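ABC transporter (Thermotoga maritima, PDB 1JI0) binds ATP and probably hydrolyses it to drive branched-chain amino acid transport across the membrane, as the ATPase subunit of an ABC transporter. Local coordinates at residues Glu177-Ile182 with Ile192-Gln197; Ala202-His207 with Glu225-Glu230. All blocks are in the same frame, centred on the assembly; numbering follows the deposited sequence.

Interaction 1: residues Glu177-Ile182 with Ile192-Gln197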
ATOM      1  N   GLU A 177      14.400   1.684   6.428  1.00 24.50           N
ATOM      2  CA  GLU A 177      13.690   2.875   6.872  1.00 24.76           C
ATOM      3  C   GLU A 177      12.253   2.908   6.334  1.00 22.57           C
ATOM      4  O   GLU A 177      11.339   3.362   7.013  1.00 22.32           O
ATOM      5  CB  GLU A 177      14.481   4.129   6.475  1.00 27.94           C
ATOM      6  CG  GLU A 177      15.867   4.153   7.127  1.00 32.10           C
ATOM      7  CD  GLU A 177      16.676   5.406   6.810  1.00 35.51           C
ATOM      8  OE1 GLU A 177      16.706   5.817   5.628  1.00 36.59           O
ATOM      9  OE2 GLU A 177      17.299   5.965   7.743  1.00 35.21           O
ATOM     10  N   VAL A 178      12.059   2.406   5.124  1.00 22.68           N
ATOM     11  CA  VAL A 178      10.726   2.335   4.532  1.00 24.22           C
ATOM     12  C   VAL A 178       9.807   1.518   5.443  1.00 23.95           C
ATOM     13  O   VAL A 178       8.715   1.964   5.811  1.00 25.30           O
ATOM     14  CB  VAL A 178      10.774   1.650   3.146  1.00 25.17           C
ATOM     15  CG1 VAL A 178       9.375   1.241   2.702  1.00 26.16           C
ATOM     16  CG2 VAL A 178      11.398   2.587   2.133  1.00 27.34           C
ATOM     17  N   PHE A 179      10.258   0.320   5.815  1.00 23.35           N
ATOM     18  CA  PHE A 179       9.456  -0.554   6.665  1.00 22.62           C
ATOM     19  C   PHE A 179       9.237  -0.020   8.063  1.00 22.08           C
ATOM     20  O   PHE A 179       8.201  -0.266   8.672  1.00 21.91           O
ATOM     21  CB  PHE A 179      10.072  -1.955   6.710  1.00 23.97           C
ATOM     22  CG  PHE A 179       9.825  -2.751   5.463  1.00 23.97           C
ATOM     23  CD1 PHE A 179       8.522  -2.971   5.017  1.00 25.70           C
ATOM     24  CD2 PHE A 179      10.884  -3.259   4.722  1.00 24.04           C
ATOM     25  CE1 PHE A 179       8.279  -3.684   3.846  1.00 25.10           C
ATOM     26  CE2 PHE A 179      10.659  -3.970   3.554  1.00 23.36           C
ATOM     27  CZ  PHE A 179       9.349  -4.185   3.111  1.00 25.58           C
ATOM     28  N   GLU A 180      10.210   0.717   8.581  1.00 22.95           N
ATOM     29  CA  GLU A 180      10.067   1.295   9.909  1.00 23.35           C
ATOM     30  C   GLU A 180       9.012   2.405   9.866  1.00 22.64           C
ATOM     31  O   GLU A 180       8.204   2.541  10.778  1.00 23.02           O
ATOM     32  CB  GLU A 180      11.425   1.835  10.377  1.00 26.52           C
ATOM     33  CG  GLU A 180      11.359   2.911  11.423  1.00 32.06           C
ATOM     34  CD  GLU A 180      12.745   3.326  11.905  1.00 36.41           C
ATOM     35  OE1 GLU A 180      13.650   3.502  11.053  1.00 37.42           O
ATOM     36  OE2 GLU A 180      12.922   3.480  13.133  1.00 38.02           O
ATOM     37  N   VAL A 181       9.003   3.187   8.793  1.00 22.91           N
ATOM     38  CA  VAL A 181       8.022   4.265   8.660  1.00 23.58           C
ATOM     39  C   VAL A 181       6.614   3.674   8.498  1.00 22.32           C
ATOM     40  O   VAL A 181       5.635   4.198   9.032  1.00 22.67           O
ATOM     41  CB  VAL A 181       8.381   5.198   7.463  1.00 23.84           C
ATOM     42  CG1 VAL A 181       7.350   5.100   6.355  1.00 25.87           C
ATOM     43  CG2 VAL A 181       8.487   6.637   7.962  1.00 27.72           C
ATOM     44  N   ILE A 182       6.521   2.567   7.774  1.00 22.72           N
ATOM     45  CA  ILE A 182       5.239   1.896   7.581  1.00 22.76           C
ATOM     46  C   ILE A 182       4.692   1.495   8.956  1.00 23.73           C
ATOM     47  O   ILE A 182       3.492   1.594   9.224  1.00 22.37           O
ATOM     48  CB  ILE A 182       5.421   0.658   6.659  1.00 21.68           C
ATOM     49  CG1 ILE A 182       5.602   1.137   5.215  1.00 23.28           C
ATOM     50  CG2 ILE A 182       4.231  -0.293   6.779  1.00 23.36           C
ATOM     51  CD1 ILE A 182       6.003   0.060   4.217  1.00 19.56           C
ATOM     52  N   ILE A 192      -3.289  -0.520   6.669  1.00 18.95           N
ATOM     53  CA  ILE A 192      -2.445  -0.648   5.488  1.00 18.31           C
ATOM     54  C   ILE A 192      -2.516  -1.987   4.765  1.00 18.72           C
ATOM     55  O   ILE A 192      -2.584  -3.040   5.403  1.00 19.84           O
ATOM     56  CB  ILE A 192      -0.954  -0.418   5.876  1.00 19.41           C
ATOM     57  CG1 ILE A 192      -0.770   0.997   6.416  1.00 18.35           C
ATOM     58  CG2 ILE A 192      -0.037  -0.676   4.673  1.00 17.30           C
ATOM     59  CD1 ILE A 192       0.606   1.259   7.011  1.00 23.93           C
ATOM     60  N   LEU A 193      -2.503  -1.934   3.431  1.00 18.66           N
ATOM     61  CA  LEU A 193      -2.466  -3.134   2.595  1.00 19.71           C
ATOM     62  C   LEU A 193      -1.156  -2.956   1.831  1.00 21.06           C
ATOM     63  O   LEU A 193      -1.027  -2.077   0.977  1.00 21.36           O
ATOM     64  CB  LEU A 193      -3.656  -3.228   1.625  1.00 18.90           C
ATOM     65  CG  LEU A 193      -3.649  -4.520   0.778  1.00 19.89           C
ATOM     66  CD1 LEU A 193      -3.342  -5.710   1.650  1.00 19.57           C
ATOM     67  CD2 LEU A 193      -4.988  -4.757   0.123  1.00 21.37           C
ATOM     68  N   LEU A 194      -0.179  -3.789   2.172  1.00 20.95           N
ATOM     69  CA  LEU A 194       1.152  -3.722   1.602  1.00 21.31           C
ATOM     70  C   LEU A 194       1.473  -4.873   0.659  1.00 23.20           C
ATOM     71  O   LEU A 194       1.416  -6.039   1.052  1.00 24.55           O
ATOM     72  CB  LEU A 194       2.166  -3.703   2.756  1.00 22.55           C
ATOM     73  CG  LEU A 194       3.669  -3.754   2.496  1.00 22.92           C
ATOM     74  CD1 LEU A 194       4.129  -2.425   1.882  1.00 21.76           C
ATOM     75  CD2 LEU A 194       4.402  -4.011   3.808  1.00 23.72           C
ATOM     76  N   VAL A 195       1.797  -4.539  -0.588  1.00 22.11           N
ATOM     77  CA  VAL A 195       2.173  -5.534  -1.579  1.00 22.60           C
ATOM     78  C   VAL A 195       3.696  -5.444  -1.701  1.00 23.09           C
ATOM     79  O   VAL A 195       4.243  -4.362  -1.904  1.00 22.32           O
ATOM     80  CB  VAL A 195       1.529  -5.246  -2.946  1.00 22.60           C
ATOM     81  CG1 VAL A 195       2.198  -6.088  -4.011  1.00 25.31           C
ATOM     82  CG2 VAL A 195       0.037  -5.555  -2.898  1.00 24.09           C
ATOM     83  N   GLU A 196       4.381  -6.575  -1.573  1.00 23.97           N
ATOM     84  CA  GLU A 196       5.837  -6.572  -1.636  1.00 25.53           C
ATOM     85  C   GLU A 196       6.454  -7.817  -2.235  1.00 26.56           C
ATOM     86  O   GLU A 196       5.883  -8.905  -2.201  1.00 27.12           O
ATOM     87  CB  GLU A 196       6.428  -6.363  -0.234  1.00 23.70           C
ATOM     88  CG  GLU A 196       6.793  -4.927   0.103  1.00 24.15           C
ATOM     89  CD  GLU A 196       7.979  -4.423  -0.703  1.00 24.40           C
ATOM     90  OE1 GLU A 196       8.578  -5.228  -1.445  1.00 26.04           O
ATOM     91  OE2 GLU A 196       8.318  -3.229  -0.593  1.00 24.78           O
ATOM     92  N   GLN A 197       7.635  -7.629  -2.798  1.00 28.78           N
ATOM     93  CA  GLN A 197       8.397  -8.718  -3.375  1.00 31.20           C
ATOM     94  C   GLN A 197       9.374  -9.096  -2.263  1.00 29.49           C
ATOM     95  O   GLN A 197       9.787 -10.248  -2.144  1.00 30.80           O
ATOM     96  CB  GLN A 197       9.140  -8.239  -4.623  1.00 33.78           C
ATOM     97  CG  GLN A 197      10.103  -9.249  -5.208  1.00 41.23           C
ATOM     98  CD  GLN A 197      10.355  -9.010  -6.685  1.00 44.11           C
ATOM     99  OE1 GLN A 197      10.528  -7.867  -7.122  1.00 45.82           O
ATOM    100  NE2 GLN A 197      10.382 -10.090  -7.464  1.00 45.55           N
TER
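Glu196 OE1, on the side chain that reaches the ring of Phe179, accepts two backbone amides, those of Gln197 and Asn198. The bond from Gln197 N to Glu196 OE1 (2.9 Å) is bent, 137° at the hydrogen, and arrives on the anti side of the oxygen; OE2 is hydrogen-bonded to Ser167 OG. The bend at chi2 (-69°) folds the chain back, so that CG, CD and OE2 all lie near one ring atom; the closest is Glu196 OE2, 4.0 Å from Phe179 CZ, with CG almost as near. Ring and carboxylate planes stand 55° apart. The rest is packing of aliphatic side chains, apart from one methyl on a carbonyl oxygen. Leu194 splits its two methyls between two helix residues: CD2 meets the ring edge in its plane, 3.9 Å from Phe179 CE1, and CD1 lies 3.9 Å from Ile182 CD1. In both cases the side chains cross at nearly a right angle. Further down, Ile192 extends CD1 to 3.7 Å from the carbonyl Ile182 O, and the same methyl touches Ile182 CG2. These residues join helix 172-187 to strand 192-196, the last two elements of a beta-alpha-beta unit that starts at strand 160-164. The two run nearly antiparallel, with short-segment axes 12.1 Å apart, and Ile34 and Met163 of the flanking strands also touch Ile182 and Ile192. The chemistry thus changes along the strand, from branched aliphatic packing to a buried acid whose charge, if present, is probably stabilised by the two amides and the hydroxyl, even though CG and OE2 both lie by the ring.

Interaction 2: residues Ala202-His207 with Glu225-Glu230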
ATOM      1  N   ALA A 202       8.430  -7.320   4.461  1.00 19.30           N
ATOM      2  CA  ALA A 202       6.983  -7.185   4.546  1.00 20.30           C
ATOM      3  C   ALA A 202       6.384  -7.992   5.699  1.00 20.65           C
ATOM      4  O   ALA A 202       5.588  -7.471   6.487  1.00 19.78           O
ATOM      5  CB  ALA A 202       6.338  -7.615   3.217  1.00 20.43           C
ATOM      6  N   LEU A 203       6.754  -9.267   5.789  1.00 19.99           N
ATOM      7  CA  LEU A 203       6.231 -10.117   6.851  1.00 20.21           C
ATOM      8  C   LEU A 203       6.676  -9.678   8.247  1.00 20.44           C
ATOM      9  O   LEU A 203       5.961  -9.899   9.228  1.00 21.29           O
ATOM     10  CB  LEU A 203       6.627 -11.573   6.608  1.00 20.13           C
ATOM     11  CG  LEU A 203       5.886 -12.240   5.448  1.00 22.02           C
ATOM     12  CD1 LEU A 203       6.475 -13.627   5.183  1.00 21.66           C
ATOM     13  CD2 LEU A 203       4.394 -12.324   5.781  1.00 21.10           C
ATOM     14  N   LYS A 204       7.846  -9.054   8.349  1.00 21.48           N
ATOM     15  CA  LYS A 204       8.332  -8.591   9.648  1.00 23.28           C
ATOM     16  C   LYS A 204       7.519  -7.429  10.222  1.00 24.57           C
ATOM     17  O   LYS A 204       7.450  -7.252  11.442  1.00 26.33           O
ATOM     18  CB  LYS A 204       9.808  -8.193   9.548  1.00 26.17           C
ATOM     19  CG  LYS A 204      10.734  -9.372   9.274  1.00 28.66           C
ATOM     20  CD  LYS A 204      12.173  -8.935   9.011  1.00 31.33           C
ATOM     21  CE  LYS A 204      12.831  -8.370  10.256  1.00 32.89           C
ATOM     22  NZ  LYS A 204      14.247  -8.008   9.979  1.00 34.42           N
ATOM     23  N   VAL A 205       6.894  -6.632   9.360  1.00 24.45           N
ATOM     24  CA  VAL A 205       6.105  -5.503   9.849  1.00 22.91           C
ATOM     25  C   VAL A 205       4.606  -5.746   9.842  1.00 20.97           C
ATOM     26  O   VAL A 205       3.864  -5.069  10.544  1.00 20.04           O
ATOM     27  CB  VAL A 205       6.386  -4.210   9.039  1.00 23.82           C
ATOM     28  CG1 VAL A 205       7.841  -3.850   9.154  1.00 27.69           C
ATOM     29  CG2 VAL A 205       5.970  -4.389   7.581  1.00 25.24           C
ATOM     30  N   ALA A 206       4.166  -6.730   9.069  1.00 20.74           N
ATOM     31  CA  ALA A 206       2.747  -7.022   8.956  1.00 22.04           C
ATOM     32  C   ALA A 206       2.143  -7.839  10.091  1.00 22.29           C
ATOM     33  O   ALA A 206       2.841  -8.555  10.810  1.00 23.30           O
ATOM     34  CB  ALA A 206       2.475  -7.726   7.627  1.00 21.38           C
ATOM     35  N   HIS A 207       0.829  -7.714  10.240  1.00 21.26           N
ATOM     36  CA  HIS A 207       0.092  -8.477  11.232  1.00 20.59           C
ATOM     37  C   HIS A 207      -0.349  -9.783  10.599  1.00 21.63           C
ATOM     38  O   HIS A 207      -0.340 -10.839  11.239  1.00 21.09           O
ATOM     39  CB  HIS A 207      -1.159  -7.726  11.687  1.00 20.33           C
ATOM     40  CG  HIS A 207      -0.865  -6.469  12.438  1.00 23.59           C
ATOM     41  ND1 HIS A 207      -0.706  -5.251  11.816  1.00 23.30           N
ATOM     42  CD2 HIS A 207      -0.648  -6.252  13.756  1.00 24.05           C
ATOM     43  CE1 HIS A 207      -0.399  -4.335  12.718  1.00 24.63           C
ATOM     44  NE2 HIS A 207      -0.356  -4.917  13.904  1.00 26.71           N
ATOM     45  N   GLU A 225       3.826 -16.287  11.995  1.00 26.57           N
ATOM     46  CA  GLU A 225       3.693 -17.703  11.668  1.00 26.64           C
ATOM     47  C   GLU A 225       4.142 -18.035  10.236  1.00 26.13           C
ATOM     48  O   GLU A 225       4.735 -19.087   9.990  1.00 25.21           O
ATOM     49  CB  GLU A 225       2.249 -18.146  11.901  1.00 29.19           C
ATOM     50  CG  GLU A 225       1.976 -18.419  13.364  1.00 33.56           C
ATOM     51  CD  GLU A 225       0.508 -18.592  13.686  1.00 36.88           C
ATOM     52  OE1 GLU A 225      -0.247 -19.119  12.838  1.00 36.71           O
ATOM     53  OE2 GLU A 225       0.112 -18.211  14.810  1.00 39.05           O
ATOM     54  N   LEU A 226       3.866 -17.146   9.286  1.00 23.73           N
ATOM     55  CA  LEU A 226       4.291 -17.386   7.914  1.00 22.50           C
ATOM     56  C   LEU A 226       5.821 -17.408   7.833  1.00 23.22           C
ATOM     57  O   LEU A 226       6.397 -18.133   7.028  1.00 23.25           O
ATOM     58  CB  LEU A 226       3.724 -16.308   6.991  1.00 21.46           C
ATOM     59  CG  LEU A 226       2.197 -16.334   6.867  1.00 21.87           C
ATOM     60  CD1 LEU A 226       1.721 -15.190   5.986  1.00 22.43           C
ATOM     61  CD2 LEU A 226       1.772 -17.684   6.279  1.00 22.60           C
ATOM     62  N   LEU A 227       6.472 -16.614   8.677  1.00 24.33           N
ATOM     63  CA  LEU A 227       7.932 -16.558   8.711  1.00 26.49           C
ATOM     64  C   LEU A 227       8.532 -17.883   9.195  1.00 27.78           C
ATOM     65  O   LEU A 227       9.680 -18.204   8.887  1.00 29.39           O
ATOM     66  CB  LEU A 227       8.391 -15.424   9.631  1.00 25.84           C
ATOM     67  CG  LEU A 227       8.271 -14.013   9.054  1.00 24.08           C
ATOM     68  CD1 LEU A 227       8.508 -12.992  10.146  1.00 26.21           C
ATOM     69  CD2 LEU A 227       9.266 -13.844   7.933  1.00 21.34           C
ATOM     70  N   ASP A 228       7.751 -18.645   9.952  1.00 28.54           N
ATOM     71  CA  ASP A 228       8.213 -19.928  10.459  1.00 29.64           C
ATOM     72  C   ASP A 228       7.739 -21.093   9.611  1.00 29.73           C
ATOM     73  O   ASP A 228       8.055 -22.244   9.905  1.00 30.24           O
ATOM     74  CB  ASP A 228       7.757 -20.134  11.900  1.00 30.39           C
ATOM     75  CG  ASP A 228       8.650 -19.426  12.891  1.00 31.80           C
ATOM     76  OD1 ASP A 228       9.885 -19.477  12.714  1.00 34.45           O
ATOM     77  OD2 ASP A 228       8.125 -18.829  13.851  1.00 33.81           O
ATOM     78  N   ASN A 229       6.974 -20.800   8.566  1.00 28.60           N
ATOM     79  CA  ASN A 229       6.484 -21.848   7.687  1.00 28.69           C
ATOM     80  C   ASN A 229       7.616 -22.261   6.759  1.00 29.32           C
ATOM     81  O   ASN A 229       8.228 -21.421   6.103  1.00 28.13           O
ATOM     82  CB  ASN A 229       5.287 -21.358   6.881  1.00 26.82           C
ATOM     83  CG  ASN A 229       4.776 -22.406   5.912  1.00 26.59           C
ATOM     84  OD1 ASN A 229       5.207 -22.471   4.762  1.00 23.43           O
ATOM     85  ND2 ASN A 229       3.862 -23.245   6.383  1.00 23.46           N
ATOM     86  N   GLU A 230       7.890 -23.561   6.713  1.00 30.73           N
ATOM     87  CA  GLU A 230       8.977 -24.090   5.898  1.00 32.92           C
ATOM     88  C   GLU A 230       8.870 -23.759   4.418  1.00 32.86           C
ATOM     89  O   GLU A 230       9.884 -23.499   3.768  1.00 32.80           O
ATOM     90  CB  GLU A 230       9.081 -25.607   6.091  1.00 36.39           C
ATOM     91  CG  GLU A 230      10.416 -26.201   5.653  1.00 42.09           C
ATOM     92  CD  GLU A 230      11.605 -25.588   6.392  1.00 46.44           C
ATOM     93  OE1 GLU A 230      11.573 -25.536   7.645  1.00 48.20           O
ATOM     94  OE2 GLU A 230      12.574 -25.162   5.720  1.00 48.34           O
TER
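Leu203 meets Leu226 and Leu227 where helix 199-205, lying on the central sheet of the P-loop ATPase fold, comes against the short helix 223-227. Helix 199-205 belongs to the beta-alpha-beta crossover from strand 192-196 to strand 208-213, which passes over strand 34-38; helix 223-227 follows the hairpin that ends the sheet. Leu203 has the largest share of the contact, followed by Leu227. The two terminal methyls of Leu203 divide the work: CD2 is 3.9 Å from Leu226 CD1, the two side chains crossing nearly at right angles, whereas CD1 is 3.9 Å from Leu227 CD2. Leu203 and Leu227 lie alongside one another, running opposite ways, which brings the Leu227 fork to the base of its partner, with Leu203 CB 3.7 Å from Leu227 CD2. An alanine in place of Leu227 would probably leave a gap beside CB and CD1 of Leu203 and deprive Lys204 CG of its partner. Next in sequence, Lys204 adds a looser touch at the exposed border, CG lying 4.3 Å from Leu227 CD1, while the chain beyond CG heads off from the helix 223-227 side. The amides of Val205 and Ala206 share one acceptor, Ala202 O, at 3.3 Å from Val205 N and 3.0 Å from Ala206 N. Ala206 packs on Ile34 and Thr36 of strand 34-38, the strand whose Ile38 also touches Leu203. At the end of the segment, the imidazole of His207 is hydrogen-bonded through ND1 to the backbone Ile34 N.

Overall arrangement
Interactions 1 and 2 are consecutive along the chain, since strand 192-196 leads directly into helix 199-205, and their centres lie 13 Å apart. They touch: Phe179 CZ comes within 3.5 Å of Ala202 N, Phe179 O within 3.6 Å of Val205 CG1, and Glu196 CB within 3.7 Å of Ala202 CB. Helix 199-205 therefore packs against interaction 1 through Ala202 and Val205 and against helix 223-227 through Leu203. Interaction 1 is nearer the nucleotide, with the side chain of Glu196 about 8 Å from the bound ATP and about 6 Å from that of Lys45. Interaction 2 is more peripheral, the Leu203 side chain being about 11 Å from that of Lys45.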